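Local coordinates for protein beta-1,4-galactanase (Thielavia heterothallica, PDB 1HJS) that hydrolyses (1->4)-beta-D-galactosidic linkages in type I arabinogalactans, as an endo-acting (beta/alpha)8-barrel glycosidase of family 53, at residues 14-19 with 66-71; 271-276 with 293-298. All coordinates share one frame; numbering follows the deposited sequence.

Interaction 1: residues 14-19 with 66-71; sequences VEERAG and AKRAKA
Glu16 and Arg68 reach toward each other from two helices on the outside of the (beta/alpha)8 barrel and meet in a bidentate, end-on salt bridge. Their CA atoms are the nearest pair between the segments yet lie 13.5 Å apart, so the two long side chains alone span the gap. Following 14-19 from its start, the backbone N of Val14 is bonded to Tyr61 OH, on the same helix as Arg68, and Glu15 turns to another side of its helix, where OE1 is hydrogen-bonded to His302 ND1. Glu16 comes next and supplies the whole contact from this segment. Its chain runs straight beyond CG (chi2 177°), which carries the carboxylate well clear of the helix. OE1 takes a hydrogen bond from Arg68 NH1 at 2.9 Å, and OE2 takes one from Arg68 NH2 at 2.7 Å through its syn lone pair. The carboxylate and guanidinium are nearly coplanar, 7° apart, so the paired bonds hold each flat group against rotation. Arg68 arrives from the opposite direction, its chain bent at chi3 (55°) and its side chain touching Val12 and Val13. Its NH2 also forms a salt bridge with Glu33, so the arginine serves two carboxylates. With an alanine in place of Glu16 both bonds to this carboxylate go, and the guanidinium, still tied to Glu33 through NH2, is likely to turn more easily. Past Glu16 the helix finishes in a Schellman motif at Gly19, where a positive phi takes the chain out of helical geometry. A side chain there would press on the carbonyl oxygen of Ala18. The final turn is closed by the bond from Gly19 N to Glu16 O, 3.0 Å long.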
loop_
_atom_site.group_PDB
_atom_site.type_symbol
_atom_site.label_atom_id
_atom_site.label_comp_id
_atom_site.label_asym_id
_atom_site.label_seq_id
_atom_site.Cartn_x
_atom_site.Cartn_y
_atom_site.Cartn_z
ATOM N N VAL A 14 -0.278 11.104 -13.483
ATOM C CA VAL A 14 -1.641 11.529 -13.776
ATOM C C VAL A 14 -1.763 13.015 -13.440
ATOM O O VAL A 14 -2.342 13.792 -14.201
ATOM C CB VAL A 14 -2.674 10.725 -12.944
ATOM C CG1 VAL A 14 -4.060 11.351 -13.079
ATOM C CG2 VAL A 14 -2.718 9.283 -13.428
ATOM N N GLU A 15 -1.200 13.406 -12.299
ATOM C CA GLU A 15 -1.248 14.799 -11.864
ATOM C C GLU A 15 -0.367 15.722 -12.700
ATOM O O GLU A 15 -0.766 16.840 -13.016
ATOM C CB GLU A 15 -0.856 14.903 -10.389
ATOM C CG GLU A 15 -1.939 14.418 -9.437
ATOM C CD GLU A 15 -3.148 15.345 -9.396
ATOM O OE1 GLU A 15 -3.706 15.660 -10.468
ATOM O OE2 GLU A 15 -3.543 15.755 -8.283
ATOM N N GLU A 16 0.827 15.264 -13.057
ATOM C CA GLU A 16 1.712 16.086 -13.872
ATOM C C GLU A 16 1.041 16.345 -15.217
ATOM O O GLU A 16 1.109 17.451 -15.751
ATOM C CB GLU A 16 3.061 15.387 -14.068
ATOM C CG GLU A 16 3.802 15.152 -12.758
ATOM C CD GLU A 16 5.098 14.387 -12.932
ATOM O OE1 GLU A 16 5.214 13.609 -13.901
ATOM O OE2 GLU A 16 5.995 14.548 -12.080
ATOM N N ARG A 17 0.375 15.326 -15.757
ATOM C CA ARG A 17 -0.311 15.471 -17.039
ATOM C C ARG A 17 -1.515 16.393 -16.903
ATOM O O ARG A 17 -1.999 16.946 -17.889
ATOM C CB ARG A 17 -0.776 14.112 -17.560
ATOM C CG ARG A 17 0.347 13.229 -18.067
ATOM C CD ARG A 17 -0.184 11.868 -18.460
ATOM N NE ARG A 17 0.877 11.002 -18.957
ATOM C CZ ARG A 17 0.748 9.690 -19.130
ATOM N NH1 ARG A 17 -0.397 9.087 -18.844
ATOM N NH2 ARG A 17 1.772 8.984 -19.589
ATOM N N ALA A 18 -2.004 16.547 -15.678
ATOM C CA ALA A 18 -3.148 17.415 -15.424
ATOM C C ALA A 18 -2.679 18.845 -15.172
ATOM O O ALA A 18 -3.482 19.720 -14.845
ATOM C CB ALA A 18 -3.946 16.911 -14.232
ATOM N N GLY A 19 -1.376 19.071 -15.306
ATOM C CA GLY A 19 -0.834 20.407 -15.125
ATOM C C GLY A 19 -0.228 20.729 -13.770
ATOM O O GLY A 19 0.204 21.858 -13.534
ATOM N N ALA A 66 8.875 4.148 -11.782
ATOM C CA ALA A 66 9.810 3.386 -10.953
ATOM C C ALA A 66 11.242 3.798 -11.312
ATOM O O ALA A 66 12.101 3.904 -10.438
ATOM C CB ALA A 66 9.625 1.890 -11.166
ATOM N N LYS A 67 11.496 4.018 -12.601
ATOM C CA LYS A 67 12.821 4.445 -13.050
ATOM C C LYS A 67 13.139 5.803 -12.434
ATOM O O LYS A 67 14.267 6.057 -12.028
ATOM C CB LYS A 67 12.870 4.543 -14.578
ATOM C CG LYS A 67 12.934 3.210 -15.294
ATOM C CD LYS A 67 12.807 3.422 -16.787
ATOM C CE LYS A 67 12.955 2.123 -17.548
ATOM N NZ LYS A 67 12.740 2.319 -19.018
ATOM N N ARG A 68 12.135 6.671 -12.359
ATOM C CA ARG A 68 12.319 8.002 -11.792
ATOM C C ARG A 68 12.604 7.899 -10.302
ATOM O O ARG A 68 13.450 8.621 -9.771
ATOM C CB ARG A 68 11.074 8.864 -12.030
ATOM C CG ARG A 68 10.961 9.388 -13.457
ATOM C CD ARG A 68 9.617 10.069 -13.700
ATOM N NE ARG A 68 9.354 11.141 -12.745
ATOM C CZ ARG A 68 8.248 11.878 -12.737
ATOM N NH1 ARG A 68 7.291 11.664 -13.638
ATOM N NH2 ARG A 68 8.095 12.830 -11.826
ATOM N N ALA A 69 11.900 6.991 -9.629
ATOM C CA ALA A 69 12.096 6.797 -8.197
ATOM C C ALA A 69 13.521 6.311 -7.958
ATOM O O ALA A 69 14.226 6.808 -7.073
ATOM C CB ALA A 69 11.087 5.773 -7.652
ATOM N N LYS A 70 13.930 5.325 -8.753
ATOM C CA LYS A 70 15.271 4.761 -8.660
ATOM C C LYS A 70 16.336 5.852 -8.828
ATOM O O LYS A 70 17.325 5.883 -8.094
ATOM C CB LYS A 70 15.448 3.683 -9.739
ATOM C CG LYS A 70 16.830 3.042 -9.784
ATOM C CD LYS A 70 16.908 2.019 -10.911
ATOM C CE LYS A 70 18.285 1.375 -10.988
ATOM N NZ LYS A 70 18.388 0.461 -12.156
ATOM N N ALA A 71 16.130 6.744 -9.794
ATOM C CA ALA A 71 17.076 7.827 -10.051
ATOM C C ALA A 71 17.142 8.808 -8.880
ATOM O O ALA A 71 18.119 9.541 -8.722
ATOM C CB ALA A 71 16.691 8.563 -11.330
#

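Interaction 2: residues 271-276 with 293-298; sequences EGQTTF and LFYWEP
Gln273 and Tyr295 meet where helix 270-285 packs against strand 290-296, the last strand of the (beta/alpha)8 barrel. The helix comes before the strand in the chain, so the chain passes from an outer helix of the barrel into the strand it covers. The buried side of the contact is small and polar: Gln273 NE2 lies 3.3 Å from Tyr295 OH, and this is the one close approach between the segments. The two side chains cross at about a right angle, with the amide plane turned 74° from the ring. Tyr295 gets there because its CG lies anti to the backbone N (chi1 -165°), which sends the ring from the strand toward the helix and places the hydroxyl beside the amide.

Both polar ends are held mainly by neighbours. Gln273 OE1 accepts from Ser325 OG, and NE2 donates to the carbonyls of Trp248 and Thr314, while Tyr295 OH bonds to Asn313 O and Trp248 N. The buried amide and hydroxyl are thus satisfied by Trp248, after strand 240-245, and by the chain beyond strand 290-296; the tyrosine side chain lies about 8 Å from that of Glu245, the probable catalytic nucleophile.

The opposite character prevails on the outer side of the helix, where Glu271 and Thr275 are exposed and Thr274 is partly so. None of the three touches the strand. Here bonding stays within the turn: Glu271 O accepts from Thr275 N at 3.2 Å and, from the same face of its carbonyl plane, from Thr274 OG1 at 2.7 Å.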
loop_
_atom_site.group_PDB
_atom_site.type_symbol
_atom_site.label_atom_id
_atom_site.label_comp_id
_atom_site.label_asym_id
_atom_site.label_seq_id
_atom_site.Cartn_x
_atom_site.Cartn_y
_atom_site.Cartn_z
ATOM N N GLU A 271 0.420 20.301 11.208
ATOM C CA GLU A 271 1.018 19.965 12.496
ATOM C C GLU A 271 0.377 18.679 13.014
ATOM O O GLU A 271 1.058 17.793 13.540
ATOM C CB GLU A 271 0.786 21.097 13.505
ATOM C CG GLU A 271 1.531 22.402 13.218
ATOM C CD GLU A 271 1.081 23.104 11.941
ATOM O OE1 GLU A 271 -0.133 23.118 11.651
ATOM O OE2 GLU A 271 1.949 23.665 11.236
ATOM N N GLY A 272 -0.942 18.592 12.864
ATOM C CA GLY A 272 -1.667 17.411 13.300
ATOM C C GLY A 272 -1.232 16.187 12.512
ATOM O O GLY A 272 -1.108 15.096 13.075
ATOM N N GLN A 273 -1.007 16.359 11.209
ATOM C CA GLN A 273 -0.562 15.247 10.373
ATOM C C GLN A 273 0.763 14.689 10.866
ATOM O O GLN A 273 0.945 13.473 10.930
ATOM C CB GLN A 273 -0.366 15.681 8.918
ATOM C CG GLN A 273 -1.618 16.003 8.150
ATOM C CD GLN A 273 -1.319 16.221 6.677
ATOM O OE1 GLN A 273 -0.355 16.905 6.326
ATOM N NE2 GLN A 273 -2.142 15.644 5.810
ATOM N N THR A 274 1.700 15.574 11.200
ATOM C CA THR A 274 3.006 15.115 11.659
ATOM C C THR A 274 2.874 14.324 12.952
ATOM O O THR A 274 3.567 13.329 13.144
ATOM C CB THR A 274 3.999 16.284 11.878
ATOM O OG1 THR A 274 3.621 17.027 13.039
ATOM C CG2 THR A 274 4.000 17.210 10.676
ATOM N N THR A 275 1.979 14.759 13.835
ATOM C CA THR A 275 1.782 14.062 15.100
ATOM C C THR A 275 1.208 12.672 14.865
ATOM O O THR A 275 1.711 11.688 15.406
ATOM C CB THR A 275 0.831 14.840 16.034
ATOM O OG1 THR A 275 1.433 16.092 16.387
ATOM C CG2 THR A 275 0.545 14.036 17.299
ATOM N N PHE A 276 0.155 12.591 14.055
ATOM C CA PHE A 276 -0.474 11.308 13.764
ATOM C C PHE A 276 0.497 10.353 13.078
ATOM O O PHE A 276 0.649 9.204 13.492
ATOM C CB PHE A 276 -1.700 11.501 12.865
ATOM C CG PHE A 276 -2.405 10.214 12.519
ATOM C CD1 PHE A 276 -3.207 9.573 13.456
ATOM C CD2 PHE A 276 -2.258 9.641 11.257
ATOM C CE1 PHE A 276 -3.861 8.379 13.143
ATOM C CE2 PHE A 276 -2.905 8.445 10.932
ATOM C CZ PHE A 276 -3.707 7.813 11.875
ATOM N N LEU A 293 6.052 2.204 7.220
ATOM C CA LEU A 293 4.866 3.049 7.221
ATOM C C LEU A 293 4.815 3.767 5.884
ATOM O O LEU A 293 5.814 4.343 5.445
ATOM C CB LEU A 293 4.924 4.076 8.356
ATOM C CG LEU A 293 3.723 5.028 8.481
ATOM C CD1 LEU A 293 3.690 5.632 9.871
ATOM C CD2 LEU A 293 3.813 6.132 7.432
ATOM N N PHE A 294 3.658 3.723 5.233
ATOM C CA PHE A 294 3.480 4.398 3.953
ATOM C C PHE A 294 2.246 5.285 3.977
ATOM O O PHE A 294 1.143 4.806 4.234
ATOM C CB PHE A 294 3.328 3.385 2.819
ATOM C CG PHE A 294 4.582 2.608 2.520
ATOM C CD1 PHE A 294 4.994 1.576 3.355
ATOM C CD2 PHE A 294 5.349 2.918 1.400
ATOM C CE1 PHE A 294 6.164 0.855 3.081
ATOM C CE2 PHE A 294 6.521 2.207 1.113
ATOM C CZ PHE A 294 6.927 1.173 1.957
ATOM N N TYR A 295 2.432 6.573 3.707
ATOM C CA TYR A 295 1.314 7.513 3.668
ATOM C C TYR A 295 0.684 7.356 2.287
ATOM O O TYR A 295 1.402 7.275 1.291
ATOM C CB TYR A 295 1.807 8.951 3.838
ATOM C CG TYR A 295 0.688 9.918 4.156
ATOM C CD1 TYR A 295 0.303 10.154 5.475
ATOM C CD2 TYR A 295 -0.023 10.550 3.140
ATOM C CE1 TYR A 295 -0.764 10.996 5.775
ATOM C CE2 TYR A 295 -1.099 11.401 3.429
ATOM C CZ TYR A 295 -1.461 11.614 4.748
ATOM O OH TYR A 295 -2.522 12.429 5.050
ATOM N N TRP A 296 -0.642 7.325 2.203
ATOM C CA TRP A 296 -1.269 7.134 0.899
ATOM C C TRP A 296 -1.589 8.394 0.100
ATOM O O TRP A 296 -2.376 9.238 0.539
ATOM C CB TRP A 296 -2.551 6.304 1.035
ATOM C CG TRP A 296 -3.032 5.760 -0.282
ATOM C CD1 TRP A 296 -2.406 4.827 -1.059
ATOM C CD2 TRP A 296 -4.222 6.135 -0.991
ATOM N NE1 TRP A 296 -3.128 4.598 -2.206
ATOM C CE2 TRP A 296 -4.248 5.389 -2.190
ATOM C CE3 TRP A 296 -5.268 7.032 -0.729
ATOM C CZ2 TRP A 296 -5.282 5.510 -3.130
ATOM C CZ3 TRP A 296 -6.294 7.156 -1.663
ATOM C CH2 TRP A 296 -6.293 6.399 -2.850
ATOM N N GLU A 297 -0.966 8.504 -1.074
ATOM C CA GLU A 297 -1.198 9.610 -2.006
ATOM C C GLU A 297 -1.155 11.030 -1.434
ATOM O O GLU A 297 -2.105 11.804 -1.581
ATOM C CB GLU A 297 -2.534 9.373 -2.713
ATOM C CG GLU A 297 -2.511 8.181 -3.662
ATOM C CD GLU A 297 -1.818 8.505 -4.981
ATOM O OE1 GLU A 297 -1.231 9.601 -5.096
ATOM O OE2 GLU A 297 -1.856 7.662 -5.898
ATOM N N PRO A 298 -0.030 11.409 -0.816
ATOM C CA PRO A 298 0.097 12.748 -0.235
ATOM C C PRO A 298 0.046 13.901 -1.240
ATOM O O PRO A 298 -0.293 15.029 -0.873
ATOM C CB PRO A 298 1.441 12.680 0.479
ATOM C CG PRO A 298 2.238 11.795 -0.430
ATOM C CD PRO A 298 1.252 10.682 -0.748
#

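In the fold
Interactions 1 and 2 belong to the same eight-stranded parallel barrel and follow one another along the chain, with 14-19 and 66-71 closing before 271-276 opens. Their centres lie 21 Å apart and their nearest atoms about 7 Å, without touching. Interaction 1 joins helices 12-17 and 59-71 on the surface, near the start of the fold; interaction 2 joins helix 270-285 to the final strand, in the buried layer between that helix and the barrel wall. The barrel closes by pairing strand 290-296 with strand 4-8, which brings the late contact round to the early one: Tyr295 bonds through its backbone to Gly6 and Asp8, just before helix 12-17 begins.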